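Long-range contacts in hepatocyte growth factor-regulated tyrosine kinase substrate (Drosophila melanogaster, PDB 1DVP), which helps endosomal membranes invaginate to form multivesicular bodies, binds ubiquitin and phosphatidylinositol, and dampens tyrosine kinase receptor signalling by promoting degradation of active receptors: residues H179-G184 against K205-C210; K8-A13 against A45-K50. One frame throughout, in Å; residues are numbered along the deposited sequence.

Interaction 1 (H179-G184 against K205-C210); sequences HCRNCG and KEVRVC. With ZN (zinc ion), chain C; CIT (citric acid), chain D.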
loop_
_atom_site.group_PDB
_atom_site.type_symbol
_atom_site.label_atom_id
_atom_site.label_comp_id
_atom_site.label_asym_id
_atom_site.label_seq_id
_atom_site.Cartn_x
_atom_site.Cartn_y
_atom_site.Cartn_z
ATOM N N HIS A 179 -5.399 1.264 -1.310
ATOM C CA HIS A 179 -4.759 0.665 -2.468
ATOM C C HIS A 179 -5.341 -0.715 -2.786
ATOM O O HIS A 179 -5.700 -1.513 -1.882
ATOM C CB HIS A 179 -3.224 0.489 -2.252
ATOM C CG HIS A 179 -2.476 1.780 -2.134
ATOM N ND1 HIS A 179 -2.482 2.551 -0.985
ATOM C CD2 HIS A 179 -1.689 2.434 -3.027
ATOM C CE1 HIS A 179 -1.731 3.619 -1.173
ATOM N NE2 HIS A 179 -1.240 3.572 -2.405
ATOM N N CYS A 180 -5.448 -0.998 -4.079
ATOM C CA CYS A 180 -5.843 -2.311 -4.564
ATOM C C CYS A 180 -4.535 -3.129 -4.432
ATOM O O CYS A 180 -3.497 -2.729 -4.970
ATOM C CB CYS A 180 -6.178 -2.269 -6.051
ATOM S SG CYS A 180 -6.417 -3.889 -6.838
ATOM N N ARG A 181 -4.594 -4.279 -3.816
ATOM C CA ARG A 181 -3.384 -5.101 -3.703
ATOM C C ARG A 181 -2.995 -5.811 -5.006
ATOM O O ARG A 181 -1.895 -6.323 -5.087
ATOM C CB ARG A 181 -3.575 -6.130 -2.598
ATOM C CG ARG A 181 -3.328 -5.607 -1.270
ATOM C CD ARG A 181 -4.303 -4.564 -0.829
ATOM N NE ARG A 181 -4.124 -4.337 0.607
ATOM C CZ ARG A 181 -4.592 -3.314 1.306
ATOM N NH1 ARG A 181 -5.303 -2.322 0.760
ATOM N NH2 ARG A 181 -4.325 -3.287 2.614
ATOM N N ASN A 182 -3.872 -5.877 -6.019
ATOM C CA ASN A 182 -3.509 -6.494 -7.284
ATOM C C ASN A 182 -2.835 -5.527 -8.264
ATOM O O ASN A 182 -1.847 -5.909 -8.915
ATOM C CB ASN A 182 -4.733 -7.099 -8.019
ATOM C CG ASN A 182 -4.325 -7.997 -9.193
ATOM O OD1 ASN A 182 -4.791 -7.818 -10.333
ATOM N ND2 ASN A 182 -3.434 -8.959 -8.928
ATOM N N CYS A 183 -3.326 -4.286 -8.394
ATOM C CA CYS A 183 -2.687 -3.377 -9.381
ATOM C C CYS A 183 -1.927 -2.229 -8.735
ATOM O O CYS A 183 -1.247 -1.484 -9.409
ATOM C CB CYS A 183 -3.720 -2.807 -10.373
ATOM S SG CYS A 183 -5.054 -1.758 -9.662
ATOM N N GLY A 184 -2.079 -2.068 -7.419
ATOM C CA GLY A 184 -1.348 -0.995 -6.736
ATOM C C GLY A 184 -1.916 0.421 -6.865
ATOM O O GLY A 184 -1.362 1.346 -6.292
ATOM N N LYS A 205 -4.563 -15.029 2.184
ATOM C CA LYS A 205 -5.764 -14.420 2.752
ATOM C C LYS A 205 -6.430 -13.464 1.734
ATOM O O LYS A 205 -5.793 -12.964 0.799
ATOM C CB LYS A 205 -5.365 -13.648 3.995
ATOM C CG LYS A 205 -4.620 -12.335 3.687
ATOM C CD LYS A 205 -4.084 -11.670 4.958
ATOM C CE LYS A 205 -5.167 -11.454 5.971
ATOM N NZ LYS A 205 -5.782 -10.080 5.820
ATOM N N GLU A 206 -7.722 -13.232 1.903
ATOM C CA GLU A 206 -8.454 -12.346 1.016
ATOM C C GLU A 206 -8.082 -10.913 1.383
ATOM O O GLU A 206 -8.194 -10.530 2.540
ATOM C CB GLU A 206 -9.946 -12.567 1.182
ATOM C CG GLU A 206 -10.384 -13.809 0.449
ATOM C CD GLU A 206 -11.869 -14.021 0.469
ATOM O OE1 GLU A 206 -12.330 -15.039 -0.101
ATOM O OE2 GLU A 206 -12.576 -13.171 1.053
ATOM N N VAL A 207 -7.626 -10.149 0.397
ATOM C CA VAL A 207 -7.219 -8.779 0.614
ATOM C C VAL A 207 -8.053 -7.836 -0.301
ATOM O O VAL A 207 -8.687 -8.269 -1.262
ATOM C CB VAL A 207 -5.708 -8.613 0.296
ATOM C CG1 VAL A 207 -4.836 -9.365 1.326
ATOM C CG2 VAL A 207 -5.413 -9.143 -1.095
ATOM N N ARG A 208 -8.004 -6.531 -0.017
ATOM C CA ARG A 208 -8.768 -5.539 -0.794
ATOM C C ARG A 208 -8.305 -5.457 -2.271
ATOM O O ARG A 208 -7.116 -5.410 -2.500
ATOM C CB ARG A 208 -8.590 -4.167 -0.112
ATOM C CG ARG A 208 -9.214 -2.999 -0.906
ATOM C CD ARG A 208 -8.753 -1.666 -0.376
ATOM N NE ARG A 208 -9.100 -1.535 1.030
ATOM C CZ ARG A 208 -10.293 -1.191 1.498
ATOM N NH1 ARG A 208 -11.285 -0.936 0.673
ATOM N NH2 ARG A 208 -10.481 -1.078 2.797
ATOM N N VAL A 209 -9.236 -5.505 -3.255
ATOM C CA VAL A 209 -8.903 -5.334 -4.666
ATOM C C VAL A 209 -9.938 -4.345 -5.317
ATOM O O VAL A 209 -11.037 -4.174 -4.817
ATOM C CB VAL A 209 -8.943 -6.662 -5.459
ATOM C CG1 VAL A 209 -7.809 -7.604 -5.014
ATOM C CG2 VAL A 209 -10.261 -7.387 -5.253
ATOM N N CYS A 210 -9.585 -3.707 -6.413
ATOM C CA CYS A 210 -10.505 -2.819 -7.104
ATOM C C CYS A 210 -11.439 -3.677 -8.011
ATOM O O CYS A 210 -11.188 -4.869 -8.297
ATOM C CB CYS A 210 -9.721 -1.805 -7.955
ATOM S SG CYS A 210 -9.051 -2.522 -9.416
HETATM ZN ZN ZN C . -6.779 -3.220 -9.005
HETATM C C1 CIT D . -5.578 -1.178 5.862
HETATM O O1 CIT D . -6.652 -1.854 5.965
HETATM O O2 CIT D . -4.449 -1.999 6.067
HETATM C C2 CIT D . -5.330 0.394 5.494
HETATM C C3 CIT D . -5.013 0.417 3.990
HETATM O O7 CIT D . -3.874 -0.359 3.597
HETATM C C4 CIT D . -4.676 1.746 3.302
HETATM C C5 CIT D . -4.305 1.540 1.863
HETATM O O3 CIT D . -4.670 0.585 1.131
HETATM O O4 CIT D . -3.457 2.469 1.392
HETATM C C6 CIT D . -6.424 0.079 3.379
HETATM O O5 CIT D . -7.342 0.848 3.356
HETATM O O6 CIT D . -6.694 -1.039 2.835
#
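In this FYVE zinc finger, Cys-180 and Cys-183 of a CxxC pair meet Cys-210 at a zinc ion, where the basic HHCR motif ending in Arg-181 packs against the RVC motif of Arg-208 to Cys-210. Cys-180 SG binds the zinc at 2.3 Å, and Cys-213 supplies the fourth ligand. With chi1 at 170°, which turns it away from its own N, that sulfur also accepts the N-H of Cys-210, with N 3.2 Å from SG, and more loosely that of Cys-183, bonds that would probably temper its negative charge. Beside the metal, Arg-181 N donates almost straight (174°) to Arg-208 O, 3.1 Å away. The Arg-181 side chain passes Val-207 CG2 with its CB, bends at chi2 (66°) and sets NH1 2.8 Å from His-179 O, which lies nearly in the guanidinium plane. Both arginines then converge on a citrate, probably from the crystallisation liquor, which also bonds His-178 of the second subunit; it lies where FYVE domains are thought to receive the phosphate of phosphatidylinositol 3-phosphate. Citrate O6 takes NH1 of Arg-181 at 2.8 Å and NE of Arg-208 at 3.0 Å.

Interaction 2 (K8-A13 against A45-K50); sequences KNLENA and AAIKKK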
loop_
_atom_site.group_PDB
_atom_site.type_symbol
_atom_site.label_atom_id
_atom_site.label_comp_id
_atom_site.label_asym_id
_atom_site.label_seq_id
_atom_site.Cartn_x
_atom_site.Cartn_y
_atom_site.Cartn_z
ATOM N N LYS A 8 10.456 -32.369 -2.206
ATOM C CA LYS A 8 9.232 -32.434 -1.425
ATOM C C LYS A 8 8.274 -31.315 -1.875
ATOM O O LYS A 8 7.056 -31.489 -1.889
ATOM C CB LYS A 8 9.533 -32.298 0.077
ATOM C CG LYS A 8 8.281 -32.078 0.957
ATOM C CD LYS A 8 7.910 -33.333 1.784
ATOM C CE LYS A 8 6.501 -33.243 2.369
ATOM N NZ LYS A 8 6.272 -31.922 3.028
ATOM N N ASN A 9 8.825 -30.157 -2.222
ATOM C CA ASN A 9 7.978 -29.065 -2.665
ATOM C C ASN A 9 7.385 -29.400 -4.044
ATOM O O ASN A 9 6.246 -29.087 -4.307
ATOM C CB ASN A 9 8.764 -27.729 -2.698
ATOM C CG ASN A 9 9.191 -27.240 -1.302
ATOM O OD1 ASN A 9 8.444 -27.325 -0.329
ATOM N ND2 ASN A 9 10.410 -26.705 -1.218
ATOM N N LEU A 10 8.153 -30.044 -4.919
ATOM C CA LEU A 10 7.629 -30.389 -6.242
ATOM C C LEU A 10 6.522 -31.468 -6.101
ATOM O O LEU A 10 5.475 -31.394 -6.760
ATOM C CB LEU A 10 8.756 -30.868 -7.165
ATOM C CG LEU A 10 8.454 -31.122 -8.645
ATOM C CD1 LEU A 10 8.036 -29.794 -9.393
ATOM C CD2 LEU A 10 9.697 -31.723 -9.292
ATOM N N GLU A 11 6.758 -32.458 -5.240
ATOM C CA GLU A 11 5.732 -33.475 -4.985
ATOM C C GLU A 11 4.452 -32.746 -4.557
ATOM O O GLU A 11 3.391 -32.961 -5.118
ATOM C CB GLU A 11 6.148 -34.418 -3.851
ATOM C CG GLU A 11 7.184 -35.413 -4.213
ATOM C CD GLU A 11 6.680 -36.513 -5.120
ATOM O OE1 GLU A 11 7.512 -37.368 -5.510
ATOM O OE2 GLU A 11 5.479 -36.529 -5.450
ATOM N N ASN A 12 4.576 -31.891 -3.550
ATOM C CA ASN A 12 3.442 -31.112 -3.055
ATOM C C ASN A 12 2.743 -30.346 -4.171
ATOM O O ASN A 12 1.548 -30.460 -4.343
ATOM C CB ASN A 12 3.880 -30.094 -2.001
ATOM C CG ASN A 12 4.112 -30.716 -0.620
ATOM O OD1 ASN A 12 3.686 -31.833 -0.346
ATOM N ND2 ASN A 12 4.779 -29.974 0.256
ATOM N N ALA A 13 3.511 -29.560 -4.922
ATOM C CA ALA A 13 2.977 -28.745 -6.015
ATOM C C ALA A 13 2.351 -29.531 -7.201
ATOM O O ALA A 13 1.468 -29.019 -7.927
ATOM C CB ALA A 13 4.074 -27.819 -6.515
ATOM N N ALA A 45 14.913 -31.308 -14.784
ATOM C CA ALA A 45 14.864 -32.754 -15.022
ATOM C C ALA A 45 13.799 -33.351 -14.122
ATOM O O ALA A 45 13.023 -34.222 -14.531
ATOM C CB ALA A 45 16.254 -33.394 -14.711
ATOM N N ALA A 46 13.758 -32.892 -12.882
ATOM C CA ALA A 46 12.745 -33.377 -11.959
ATOM C C ALA A 46 11.382 -32.895 -12.497
ATOM O O ALA A 46 10.389 -33.615 -12.426
ATOM C CB ALA A 46 13.009 -32.838 -10.534
ATOM N N ILE A 47 11.336 -31.690 -13.060
ATOM C CA ILE A 47 10.083 -31.183 -13.605
ATOM C C ILE A 47 9.651 -32.052 -14.788
ATOM O O ILE A 47 8.492 -32.411 -14.923
ATOM C CB ILE A 47 10.209 -29.706 -14.051
ATOM C CG1 ILE A 47 10.239 -28.795 -12.812
ATOM C CG2 ILE A 47 9.026 -29.299 -14.920
ATOM C CD1 ILE A 47 10.445 -27.311 -13.122
ATOM N N LYS A 48 10.592 -32.391 -15.649
ATOM C CA LYS A 48 10.236 -33.221 -16.796
ATOM C C LYS A 48 9.575 -34.527 -16.353
ATOM O O LYS A 48 8.561 -34.915 -16.908
ATOM C CB LYS A 48 11.460 -33.541 -17.643
ATOM C CG LYS A 48 11.885 -32.454 -18.592
ATOM C CD LYS A 48 13.159 -32.921 -19.278
ATOM C CE LYS A 48 14.005 -31.787 -19.809
ATOM N NZ LYS A 48 15.482 -32.061 -19.585
ATOM N N LYS A 49 10.136 -35.202 -15.357
ATOM C CA LYS A 49 9.533 -36.447 -14.894
ATOM C C LYS A 49 8.084 -36.266 -14.463
ATOM O O LYS A 49 7.240 -37.137 -14.704
ATOM C CB LYS A 49 10.339 -37.019 -13.753
ATOM C CG LYS A 49 11.740 -37.366 -14.188
ATOM C CD LYS A 49 12.553 -37.956 -13.072
ATOM C CE LYS A 49 13.964 -38.282 -13.560
ATOM N NZ LYS A 49 14.791 -38.860 -12.451
ATOM N N LYS A 50 7.797 -35.129 -13.837
ATOM C CA LYS A 50 6.445 -34.841 -13.384
ATOM C C LYS A 50 5.562 -34.515 -14.589
ATOM O O LYS A 50 4.363 -34.782 -14.564
ATOM C CB LYS A 50 6.436 -33.695 -12.370
ATOM C CG LYS A 50 7.103 -34.032 -11.051
ATOM C CD LYS A 50 6.378 -35.121 -10.252
ATOM C CE LYS A 50 7.177 -35.425 -8.989
ATOM N NZ LYS A 50 6.663 -36.600 -8.214
#
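Leu-10 reaches across to Ala-46, Ile-47 and Lys-50, spreading its two methyls over one turn of the facing helix. CD2 rests on Ala-46 CB at 3.7 Å and on the aliphatic Lys-50 CG at 3.9 Å, while CD1 approaches Ile-47 CG1 more loosely, at 4.2 Å. The leucine and isoleucine side chains meet at about a right angle, and the lysine chain runs past the leucine in the opposite direction. With CG trans to the main-chain N (chi1 -173°), the isobutyl group of Leu-10 extends toward the other helix. Next to this apolar patch, Lys-50 forms a salt bridge with Glu-11, NZ lying 2.9 Å from OE1 and 3.0 Å from OE2. The ammonium stands well above the carboxylate plane, and the hydrogen bond to OE1 is accordingly weak. The CB of Glu-11 points away from Lys-50, but the bend at chi2 (-72°) swings the carboxylate back to it; Lys-50 bends at the same torsion. Were Glu-11 replaced by an alanine, the Lys-50 ammonium would probably lose this carboxylate and its chain would be freer to swing off Leu-10. The two segments belong to the VHS domain, a superhelix of helices in which helices 5-14 and 40-51 run in roughly the same direction, their local axes 28° apart and 11.1 Å at closest approach. Helix 56-72 backs the seam: its Val-65 touches both Leu-10 and Ile-47, and Ser-62 lies against Lys-50. Phe-2, ahead of helix 5-14, packs on Glu-11; within that helix Asn-9 ND2 is hydrogen-bonded to Glu-32 OE1 of helix 23-34.

In the fold
The two contacts sit in different domains on opposite sides of the chain's centre, about 31 Å between centres and about 18 Å between nearest atoms, and share no helix or strand. Interaction 2 joins two helices of the VHS superhelix, with an apolar interior flanked by a partly exposed ion pair. Interaction 1 lies in the small FYVE finger, where a loop meets a strand; there thiolate-zinc bonds and main-chain hydrogen bonds do the work that apolar side chains do in 8-13 against 45-50. Both are partly buried, but interaction 1 opens onto a citrate at the subunit interface, whereas no other chain touches interaction 2.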